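Long-range contacts in delta (PDB 3ZH9), which is probably the clamp-loader subunit that wrenches open the beta sliding clamp so that it can be loaded onto primed DNA: residues T44-E55 / F71-N82; A62-P70 / Y105-F115. All coordinates share one frame; numbering follows the deposited sequence.

Interaction 1. Residues T44-E55 / F71-N82; sequences TKDFNLSVFDLE and FMGERRLVIVKN
Leu77 O is gripped by Ser50 N at 2.9 Å and by a water that also bonds Ser50 OG and Arg76 NH1. Ser50 OG has a further partner in Asp65. At the head of the strands the Asn48 amide pairs with the backbone of Phe71. Its OD1 accepts the backbone N-H of Phe71 on a lone pair, 2.7 Å from Phe71 N and nearly straight. Its ND2 donates a hydrogen bond to Phe71 O at 2.8 Å, tilted out of that carbonyl plane. CG sits beside the Asn48 backbone N (chi1 -67°), which turns the amide toward Phe71. An alanine here would lose both bonds and would probably leave the Phe71 backbone without its mate and freer to shift. Arg76 NH1 reaches Phe47 O in the guanidinium plane, 2.9 Å away, while NE and NH2 bond Thr68 O and Phe69 O. At the same end of the contact, the edge of the Phe71 ring meets the face of Phe47 in a T-shaped pair, planes at 87°. Further along, Leu49 CD1 lies against Leu77 CD2 at 3.8 Å. Leu54 CD1 presses tightly on Val80 CG1 at 3.5 Å. Backbone bonds alternate from Asn48 to Leu54. Strands 49-53 and 76-81 run parallel, 12° apart, joined through helix 59-66: a beta-alpha-beta unit at the edge of the sheet in a P-loop NTPase-like domain.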
loop_
_atom_site.group_PDB
_atom_site.type_symbol
_atom_site.label_atom_id
_atom_site.label_comp_id
_atom_site.label_asym_id
_atom_site.label_seq_id
_atom_site.Cartn_x
_atom_site.Cartn_y
_atom_site.Cartn_z
ATOM N N THR A 44 26.103 15.334 5.868
ATOM C CA THR A 44 26.966 14.159 5.982
ATOM C C THR A 44 26.296 12.871 5.481
ATOM O O THR A 44 26.762 11.768 5.769
ATOM C CB THR A 44 27.454 13.961 7.447
ATOM O OG1 THR A 44 26.335 13.985 8.343
ATOM C CG2 THR A 44 28.452 15.050 7.836
ATOM N N LYS A 45 25.202 13.011 4.731
ATOM C CA LYS A 45 24.398 11.848 4.337
ATOM C C LYS A 45 25.172 10.885 3.433
ATOM O O LYS A 45 24.922 9.673 3.437
ATOM C CB LYS A 45 23.071 12.282 3.699
ATOM C CG LYS A 45 23.005 12.112 2.182
ATOM C CD LYS A 45 21.729 12.734 1.605
ATOM C CE LYS A 45 20.655 11.704 1.257
ATOM N N ASP A 46 26.120 11.417 2.668
ATOM C CA ASP A 46 26.965 10.572 1.825
ATOM C C ASP A 46 27.826 9.625 2.662
ATOM O O ASP A 46 28.249 8.561 2.188
ATOM C CB ASP A 46 27.891 11.432 0.959
ATOM C CG ASP A 46 27.140 12.484 0.180
ATOM O OD1 ASP A 46 26.020 12.193 -0.304
ATOM O OD2 ASP A 46 27.668 13.606 0.050
ATOM N N PHE A 47 28.110 10.030 3.899
ATOM C CA PHE A 47 29.043 9.299 4.741
ATOM C C PHE A 47 28.338 8.448 5.788
ATOM O O PHE A 47 28.865 7.423 6.212
ATOM C CB PHE A 47 29.990 10.275 5.431
ATOM C CG PHE A 47 30.493 11.356 4.531
ATOM C CD1 PHE A 47 31.173 11.045 3.370
ATOM C CD2 PHE A 47 30.271 12.685 4.835
ATOM C CE1 PHE A 47 31.623 12.043 2.531
ATOM C CE2 PHE A 47 30.726 13.685 4.002
ATOM C CZ PHE A 47 31.399 13.363 2.848
ATOM N N ASN A 48 27.149 8.872 6.201
ATOM C CA ASN A 48 26.505 8.265 7.367
ATOM C C ASN A 48 25.206 7.536 7.033
ATOM O O ASN A 48 24.440 7.150 7.921
ATOM C CB ASN A 48 26.279 9.325 8.444
ATOM C CG ASN A 48 27.581 9.848 9.027
ATOM O OD1 ASN A 48 28.468 9.075 9.372
ATOM N ND2 ASN A 48 27.699 11.166 9.135
ATOM N N LEU A 49 24.963 7.339 5.745
ATOM C CA LEU A 49 23.791 6.595 5.316
ATOM C C LEU A 49 24.210 5.549 4.307
ATOM O O LEU A 49 24.945 5.851 3.373
ATOM C CB LEU A 49 22.763 7.536 4.698
ATOM C CG LEU A 49 21.542 6.875 4.050
ATOM C CD1 LEU A 49 20.847 5.907 5.012
ATOM C CD2 LEU A 49 20.576 7.938 3.571
ATOM N N SER A 50 23.770 4.312 4.500
ATOM C CA SER A 50 24.049 3.267 3.523
ATOM C C SER A 50 22.820 2.404 3.347
ATOM O O SER A 50 22.147 2.053 4.323
ATOM C CB SER A 50 25.223 2.389 3.955
ATOM O OG SER A 50 26.256 3.166 4.518
ATOM N N VAL A 51 22.535 2.065 2.096
ATOM C CA VAL A 51 21.426 1.191 1.764
ATOM C C VAL A 51 21.914 -0.031 0.989
ATOM O O VAL A 51 22.622 0.089 -0.019
ATOM C CB VAL A 51 20.407 1.918 0.899
ATOM C CG1 VAL A 51 19.220 1.009 0.619
ATOM C CG2 VAL A 51 19.984 3.213 1.571
ATOM N N PHE A 52 21.540 -1.210 1.460
ATOM C CA PHE A 52 21.885 -2.437 0.759
ATOM C C PHE A 52 20.624 -3.213 0.384
ATOM O O PHE A 52 19.592 -3.085 1.040
ATOM C CB PHE A 52 22.801 -3.305 1.629
ATOM C CG PHE A 52 24.094 -2.626 2.015
ATOM C CD1 PHE A 52 24.147 -1.768 3.113
ATOM C CD2 PHE A 52 25.254 -2.843 1.278
ATOM C CE1 PHE A 52 25.327 -1.144 3.471
ATOM C CE2 PHE A 52 26.444 -2.218 1.632
ATOM C CZ PHE A 52 26.480 -1.368 2.730
ATOM N N ASP A 53 20.714 -4.014 -0.674
ATOM C CA ASP A 53 19.623 -4.905 -1.074
ATOM C C ASP A 53 20.179 -6.329 -1.126
ATOM O O ASP A 53 21.013 -6.648 -1.970
ATOM C CB ASP A 53 19.060 -4.466 -2.434
ATOM C CG ASP A 53 17.840 -5.269 -2.866
ATOM O OD1 ASP A 53 17.638 -6.401 -2.369
ATOM O OD2 ASP A 53 17.086 -4.761 -3.721
ATOM N N LEU A 54 19.731 -7.184 -0.216
ATOM C CA LEU A 54 20.299 -8.522 -0.111
ATOM C C LEU A 54 19.966 -9.422 -1.308
ATOM O O LEU A 54 20.440 -10.557 -1.388
ATOM C CB LEU A 54 19.879 -9.181 1.202
ATOM C CG LEU A 54 20.392 -8.457 2.448
ATOM C CD1 LEU A 54 20.026 -9.230 3.717
ATOM C CD2 LEU A 54 21.915 -8.232 2.350
ATOM N N GLU A 55 19.151 -8.921 -2.231
ATOM C CA GLU A 55 18.929 -9.622 -3.487
ATOM C C GLU A 55 20.211 -9.633 -4.315
ATOM O O GLU A 55 20.416 -10.525 -5.136
ATOM C CB GLU A 55 17.820 -8.952 -4.299
ATOM C CG GLU A 55 16.467 -8.907 -3.613
ATOM C CD GLU A 55 15.726 -10.234 -3.656
ATOM O OE1 GLU A 55 16.361 -11.276 -3.933
ATOM O OE2 GLU A 55 14.500 -10.226 -3.414
ATOM N N PHE A 71 30.757 9.524 10.631
ATOM C CA PHE A 71 31.743 10.477 10.188
ATOM C C PHE A 71 31.186 11.873 10.370
ATOM O O PHE A 71 30.212 12.254 9.713
ATOM C CB PHE A 71 32.125 10.197 8.729
ATOM C CG PHE A 71 33.098 11.185 8.156
ATOM C CD1 PHE A 71 34.373 11.299 8.670
ATOM C CD2 PHE A 71 32.733 11.993 7.094
ATOM C CE1 PHE A 71 35.263 12.201 8.143
ATOM C CE2 PHE A 71 33.628 12.895 6.554
ATOM C CZ PHE A 71 34.889 13.002 7.082
ATOM N N MET A 72 31.807 12.626 11.273
ATOM C CA MET A 72 31.366 13.980 11.585
ATOM C C MET A 72 29.871 14.003 11.853
ATOM O O MET A 72 29.143 14.854 11.340
ATOM C CB MET A 72 31.732 14.932 10.453
ATOM C CG MET A 72 33.241 15.069 10.264
ATOM S SD MET A 72 33.711 16.119 8.890
ATOM C CE MET A 72 35.492 16.117 9.073
ATOM N N GLY A 73 29.430 13.045 12.659
ATOM C CA GLY A 73 28.035 12.908 13.021
ATOM C C GLY A 73 27.955 12.055 14.265
ATOM O O GLY A 73 28.939 11.414 14.639
ATOM N N GLU A 74 26.791 12.043 14.906
ATOM C CA GLU A 74 26.602 11.283 16.135
ATOM C C GLU A 74 26.230 9.844 15.819
ATOM O O GLU A 74 26.582 8.927 16.551
ATOM C CB GLU A 74 25.510 11.920 17.008
ATOM N N ARG A 75 25.512 9.650 14.720
ATOM C CA ARG A 75 25.007 8.330 14.382
ATOM C C ARG A 75 25.113 8.047 12.901
ATOM O O ARG A 75 25.154 8.955 12.076
ATOM C CB ARG A 75 23.541 8.166 14.812
ATOM C CG ARG A 75 23.329 7.791 16.274
ATOM C CD ARG A 75 22.140 6.872 16.392
ATOM N NE ARG A 75 21.591 6.764 17.743
ATOM C CZ ARG A 75 20.781 7.664 18.295
ATOM N NH1 ARG A 75 20.435 8.760 17.627
ATOM N NH2 ARG A 75 20.332 7.478 19.527
ATOM N N ARG A 76 25.106 6.759 12.587
ATOM C CA ARG A 76 25.167 6.251 11.234
ATOM C C ARG A 76 23.858 5.484 11.010
ATOM O O ARG A 76 23.276 4.968 11.960
ATOM C CB ARG A 76 26.397 5.347 11.160
ATOM C CG ARG A 76 26.482 4.388 10.032
ATOM C CD ARG A 76 27.742 3.546 10.182
ATOM N NE ARG A 76 28.967 4.333 10.030
ATOM C CZ ARG A 76 29.239 5.105 8.978
ATOM N NH1 ARG A 76 28.371 5.211 7.984
ATOM N NH2 ARG A 76 30.376 5.782 8.922
ATOM N N LEU A 77 23.367 5.457 9.774
ATOM C CA LEU A 77 22.169 4.695 9.435
ATOM C C LEU A 77 22.492 3.655 8.374
ATOM O O LEU A 77 23.014 3.983 7.315
ATOM C CB LEU A 77 21.049 5.614 8.930
ATOM C CG LEU A 77 19.719 4.962 8.520
ATOM C CD1 LEU A 77 19.132 4.105 9.649
ATOM C CD2 LEU A 77 18.722 6.035 8.109
ATOM N N VAL A 78 22.176 2.399 8.651
ATOM C CA VAL A 78 22.457 1.335 7.702
ATOM C C VAL A 78 21.170 0.581 7.419
ATOM O O VAL A 78 20.551 0.022 8.331
ATOM C CB VAL A 78 23.525 0.339 8.214
ATOM C CG1 VAL A 78 23.589 -0.882 7.296
ATOM C CG2 VAL A 78 24.905 1.011 8.339
ATOM N N ILE A 79 20.760 0.584 6.156
ATOM C CA ILE A 79 19.514 -0.052 5.758
ATOM C C ILE A 79 19.794 -1.294 4.924
ATOM O O ILE A 79 20.580 -1.266 3.970
ATOM C CB ILE A 79 18.624 0.938 4.990
ATOM C CG1 ILE A 79 18.312 2.144 5.875
ATOM C CG2 ILE A 79 17.345 0.272 4.506
ATOM C CD1 ILE A 79 17.623 3.248 5.144
ATOM N N VAL A 80 19.158 -2.389 5.311
ATOM C CA VAL A 80 19.372 -3.679 4.678
ATOM C C VAL A 80 18.042 -4.252 4.226
ATOM O O VAL A 80 17.257 -4.745 5.046
ATOM C CB VAL A 80 20.057 -4.664 5.647
ATOM C CG1 VAL A 80 20.240 -6.000 4.991
ATOM C CG2 VAL A 80 21.389 -4.113 6.080
ATOM N N LYS A 81 17.780 -4.176 2.922
ATOM C CA LYS A 81 16.509 -4.650 2.372
ATOM C C LYS A 81 16.521 -6.127 1.979
ATOM O O LYS A 81 17.560 -6.671 1.585
ATOM C CB LYS A 81 16.114 -3.821 1.149
ATOM C CG LYS A 81 15.987 -2.325 1.398
ATOM C CD LYS A 81 15.680 -1.611 0.086
ATOM C CE LYS A 81 15.644 -0.104 0.254
ATOM N NZ LYS A 81 15.718 0.579 -1.071
ATOM N N ASN A 82 15.350 -6.757 2.083
ATOM C CA ASN A 82 15.077 -8.088 1.521
ATOM C C ASN A 82 15.858 -9.270 2.097
ATOM O O ASN A 82 16.523 -9.994 1.353
ATOM C CB ASN A 82 15.243 -8.085 -0.001
ATOM C CG ASN A 82 14.392 -7.032 -0.678
ATOM O OD1 ASN A 82 14.818 -6.417 -1.655
ATOM N ND2 ASN A 82 13.192 -6.813 -0.162
HETATM O O HOH W 1 26.622 15.573 10.406
HETATM O O HOH W 2 25.974 4.062 6.943
#

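Interaction 2. Residues A62-P70 / Y105-F115; sequences AIADAETFP and YIQSPAPYTVF
Two side-chain hydroxyls bond to backbone carbonyls at the end of helix 59-66. Thr113 OG1 donates to Ala66 O; the modelled 2.5 Å is very short, so the exact length is doubtful. Tyr112 OH donates to Glu67 O at 3.0 Å, coming from above the carbonyl plane. A third hydroxyl, Tyr105 OH, accepts from Ala110 N and so joins the end of helix 99-107 to the turn from Ala110 to Thr113.

The aromatic contacts centre on Tyr112. Its CG stands between the backbone N and the carbonyl carbon (chi1 41°), and the ring lies against residues 68-70. Phe69 sends its edge onto one face of this ring in an offset edge-to-face pair, centroids 5.0 Å apart and planes at 85°. Ala110 CB lies over the opposite face. Pro70 CD packs on Tyr112 CB at 3.6 Å.

Ala66 is central to the apolar packing. Its CB touches Tyr105 CZ at 3.5 Å and the edge of the Phe115 ring at CD2, 3.8 Å away. Ile63 CG2 adds a looser contact with Tyr105 CD1. The crossover helix 59-66 of the beta-alpha-beta unit thus packs by its last turn against helix 99-107 and strand 113-119 of the parallel alpha/beta domain.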
loop_
_atom_site.group_PDB
_atom_site.type_symbol
_atom_site.label_atom_id
_atom_site.label_comp_id
_atom_site.label_asym_id
_atom_site.label_seq_id
_atom_site.Cartn_x
_atom_site.Cartn_y
_atom_site.Cartn_z
ATOM N N ALA A 62 27.324 -4.667 4.536
ATOM C CA ALA A 62 26.352 -3.992 5.383
ATOM C C ALA A 62 26.817 -4.016 6.832
ATOM O O ALA A 62 26.784 -3.000 7.511
ATOM C CB ALA A 62 24.984 -4.645 5.250
ATOM N N ILE A 63 27.274 -5.170 7.301
ATOM C CA ILE A 63 27.797 -5.260 8.666
ATOM C C ILE A 63 29.084 -4.453 8.864
ATOM O O ILE A 63 29.280 -3.827 9.920
ATOM C CB ILE A 63 28.016 -6.722 9.106
ATOM C CG1 ILE A 63 26.681 -7.481 9.109
ATOM C CG2 ILE A 63 28.687 -6.784 10.484
ATOM C CD1 ILE A 63 26.833 -8.988 9.247
ATOM N N ALA A 64 29.962 -4.459 7.864
ATOM C CA ALA A 64 31.209 -3.705 7.969
ATOM C C ALA A 64 30.903 -2.209 8.038
ATOM O O ALA A 64 31.539 -1.459 8.790
ATOM C CB ALA A 64 32.154 -4.023 6.786
ATOM N N ASP A 65 29.924 -1.772 7.255
ATOM C CA ASP A 65 29.444 -0.394 7.382
ATOM C C ASP A 65 28.900 -0.100 8.777
ATOM O O ASP A 65 29.173 0.955 9.353
ATOM C CB ASP A 65 28.358 -0.084 6.346
ATOM C CG ASP A 65 28.936 0.367 5.014
ATOM O OD1 ASP A 65 29.901 -0.273 4.529
ATOM O OD2 ASP A 65 28.435 1.372 4.461
ATOM N N ALA A 66 28.121 -1.032 9.309
ATOM C CA ALA A 66 27.443 -0.808 10.584
ATOM C C ALA A 66 28.486 -0.662 11.683
ATOM O O ALA A 66 28.283 0.045 12.670
ATOM C CB ALA A 66 26.519 -1.950 10.881
ATOM N N GLU A 67 29.630 -1.310 11.490
ATOM C CA GLU A 67 30.663 -1.285 12.505
ATOM C C GLU A 67 31.669 -0.149 12.329
ATOM O O GLU A 67 32.663 -0.074 13.033
ATOM C CB GLU A 67 31.310 -2.663 12.649
ATOM C CG GLU A 67 30.641 -3.451 13.774
ATOM C CD GLU A 67 30.709 -4.950 13.586
ATOM O OE1 GLU A 67 31.358 -5.402 12.613
ATOM O OE2 GLU A 67 30.110 -5.673 14.418
ATOM N N THR A 68 31.374 0.757 11.404
ATOM C CA THR A 68 32.193 1.945 11.198
ATOM C C THR A 68 31.643 3.095 12.033
ATOM O O THR A 68 30.427 3.288 12.094
ATOM C CB THR A 68 32.152 2.374 9.721
ATOM O OG1 THR A 68 32.622 1.299 8.905
ATOM C CG2 THR A 68 33.026 3.597 9.487
ATOM N N PHE A 69 32.524 3.853 12.679
ATOM C CA PHE A 69 32.112 5.062 13.380
ATOM C C PHE A 69 31.408 6.007 12.416
ATOM O O PHE A 69 31.756 6.069 11.236
ATOM C CB PHE A 69 33.312 5.794 13.991
ATOM C CG PHE A 69 34.024 5.017 15.057
ATOM C CD1 PHE A 69 33.367 4.035 15.780
ATOM C CD2 PHE A 69 35.361 5.276 15.342
ATOM C CE1 PHE A 69 34.026 3.317 16.766
ATOM C CE2 PHE A 69 36.025 4.565 16.327
ATOM C CZ PHE A 69 35.353 3.583 17.042
ATOM N N PRO A 70 30.424 6.763 12.919
ATOM C CA PRO A 70 29.874 7.825 12.079
ATOM C C PRO A 70 30.963 8.833 11.735
ATOM O O PRO A 70 31.971 8.997 12.442
ATOM C CB PRO A 70 28.817 8.483 12.977
ATOM C CG PRO A 70 28.566 7.503 14.079
ATOM C CD PRO A 70 29.852 6.765 14.273
ATOM N N TYR A 105 25.942 -9.706 14.899
ATOM C CA TYR A 105 25.804 -8.251 14.934
ATOM C C TYR A 105 24.593 -7.776 15.744
ATOM O O TYR A 105 24.731 -6.892 16.583
ATOM C CB TYR A 105 25.745 -7.619 13.529
ATOM C CG TYR A 105 25.619 -6.114 13.631
ATOM C CD1 TYR A 105 26.748 -5.313 13.787
ATOM C CD2 TYR A 105 24.375 -5.501 13.653
ATOM C CE1 TYR A 105 26.640 -3.937 13.924
ATOM C CE2 TYR A 105 24.255 -4.132 13.800
ATOM C CZ TYR A 105 25.386 -3.352 13.929
ATOM O OH TYR A 105 25.278 -1.988 14.074
ATOM N N ILE A 106 23.408 -8.323 15.485
ATOM C CA ILE A 106 22.218 -7.812 16.178
ATOM C C ILE A 106 22.266 -8.154 17.665
ATOM O O ILE A 106 21.655 -7.485 18.486
ATOM C CB ILE A 106 20.874 -8.285 15.568
ATOM C CG1 ILE A 106 20.520 -9.690 16.037
ATOM C CG2 ILE A 106 20.837 -8.138 14.008
ATOM C CD1 ILE A 106 19.108 -10.066 15.639
ATOM N N GLN A 107 23.021 -9.189 18.002
ATOM C CA GLN A 107 23.189 -9.579 19.398
ATOM C C GLN A 107 24.145 -8.642 20.128
ATOM O O GLN A 107 24.073 -8.489 21.342
ATOM C CB GLN A 107 23.665 -11.029 19.475
ATOM C CG GLN A 107 22.679 -11.990 18.824
ATOM C CD GLN A 107 23.225 -13.396 18.668
ATOM O OE1 GLN A 107 24.434 -13.629 18.780
ATOM N NE2 GLN A 107 22.331 -14.347 18.407
ATOM N N SER A 108 25.032 -8.003 19.375
ATOM C CA SER A 108 25.979 -7.047 19.942
ATOM C C SER A 108 26.254 -5.935 18.929
ATOM O O SER A 108 27.320 -5.904 18.305
ATOM C CB SER A 108 27.282 -7.764 20.310
ATOM O OG SER A 108 28.211 -6.846 20.849
ATOM N N PRO A 109 25.279 -5.030 18.739
ATOM C CA PRO A 109 25.351 -4.106 17.598
ATOM C C PRO A 109 26.174 -2.876 17.945
ATOM O O PRO A 109 26.479 -2.665 19.116
ATOM C CB PRO A 109 23.878 -3.737 17.362
ATOM C CG PRO A 109 23.278 -3.786 18.765
ATOM C CD PRO A 109 24.002 -4.918 19.474
ATOM N N ALA A 110 26.541 -2.080 16.946
ATOM C CA ALA A 110 27.380 -0.911 17.206
ATOM C C ALA A 110 26.505 0.205 17.756
ATOM O O ALA A 110 25.490 0.540 17.158
ATOM C CB ALA A 110 28.083 -0.462 15.942
ATOM N N PRO A 111 26.899 0.789 18.896
ATOM C CA PRO A 111 25.998 1.717 19.591
ATOM C C PRO A 111 25.765 3.005 18.800
ATOM O O PRO A 111 24.767 3.710 18.998
ATOM C CB PRO A 111 26.736 1.999 20.897
ATOM C CG PRO A 111 28.198 1.780 20.567
ATOM C CD PRO A 111 28.210 0.659 19.565
ATOM N N TYR A 112 26.676 3.289 17.879
ATOM C CA TYR A 112 26.634 4.519 17.099
ATOM C C TYR A 112 25.912 4.337 15.759
ATOM O O TYR A 112 25.791 5.271 14.971
ATOM C CB TYR A 112 28.064 4.991 16.860
ATOM C CG TYR A 112 29.014 3.849 16.533
ATOM C CD1 TYR A 112 29.060 3.286 15.257
ATOM C CD2 TYR A 112 29.863 3.330 17.511
ATOM C CE1 TYR A 112 29.943 2.246 14.969
ATOM C CE2 TYR A 112 30.742 2.293 17.237
ATOM C CZ TYR A 112 30.783 1.753 15.970
ATOM O OH TYR A 112 31.670 0.723 15.718
ATOM N N THR A 113 25.446 3.122 15.513
ATOM C CA THR A 113 24.754 2.780 14.278
ATOM C C THR A 113 23.288 2.454 14.552
ATOM O O THR A 113 22.960 1.780 15.534
ATOM C CB THR A 113 25.419 1.549 13.597
ATOM O OG1 THR A 113 26.696 1.920 13.082
ATOM C CG2 THR A 113 24.558 1.002 12.464
ATOM N N VAL A 114 22.409 2.955 13.700
ATOM C CA VAL A 114 21.040 2.446 13.634
ATOM C C VAL A 114 20.924 1.515 12.425
ATOM O O VAL A 114 21.064 1.939 11.269
ATOM C CB VAL A 114 20.000 3.587 13.546
ATOM C CG1 VAL A 114 18.570 3.009 13.455
ATOM C CG2 VAL A 114 20.171 4.544 14.743
ATOM N N PHE A 115 20.686 0.240 12.712
ATOM C CA PHE A 115 20.647 -0.822 11.702
ATOM C C PHE A 115 19.187 -1.240 11.469
ATOM O O PHE A 115 18.516 -1.733 12.391
ATOM C CB PHE A 115 21.451 -2.015 12.225
ATOM C CG PHE A 115 21.721 -3.083 11.207
ATOM C CD1 PHE A 115 20.809 -4.119 11.005
ATOM C CD2 PHE A 115 22.910 -3.078 10.467
ATOM C CE1 PHE A 115 21.065 -5.122 10.066
ATOM C CE2 PHE A 115 23.169 -4.071 9.539
ATOM C CZ PHE A 115 22.248 -5.098 9.339
#

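From the N terminus, the chain enters interaction 1 at 44-55 and forms the edge strand 49-53. It then passes through helix 59-66, whose end and following loop belong to interaction 2. At 71-82 it returns to the sheet and closes the first loop. Helix 99-107 follows, and 105-115 closes the second loop on 62-70. The segments alternate, so the two contacts cross and do not nest. The guanidinium of Arg76, in interaction 1, also holds the loop of interaction 2. Strand 76-81 lies between 49-53 and 113-119. Together the contacts tie three neighbouring strands and two helices of the N-terminal alpha/beta domain.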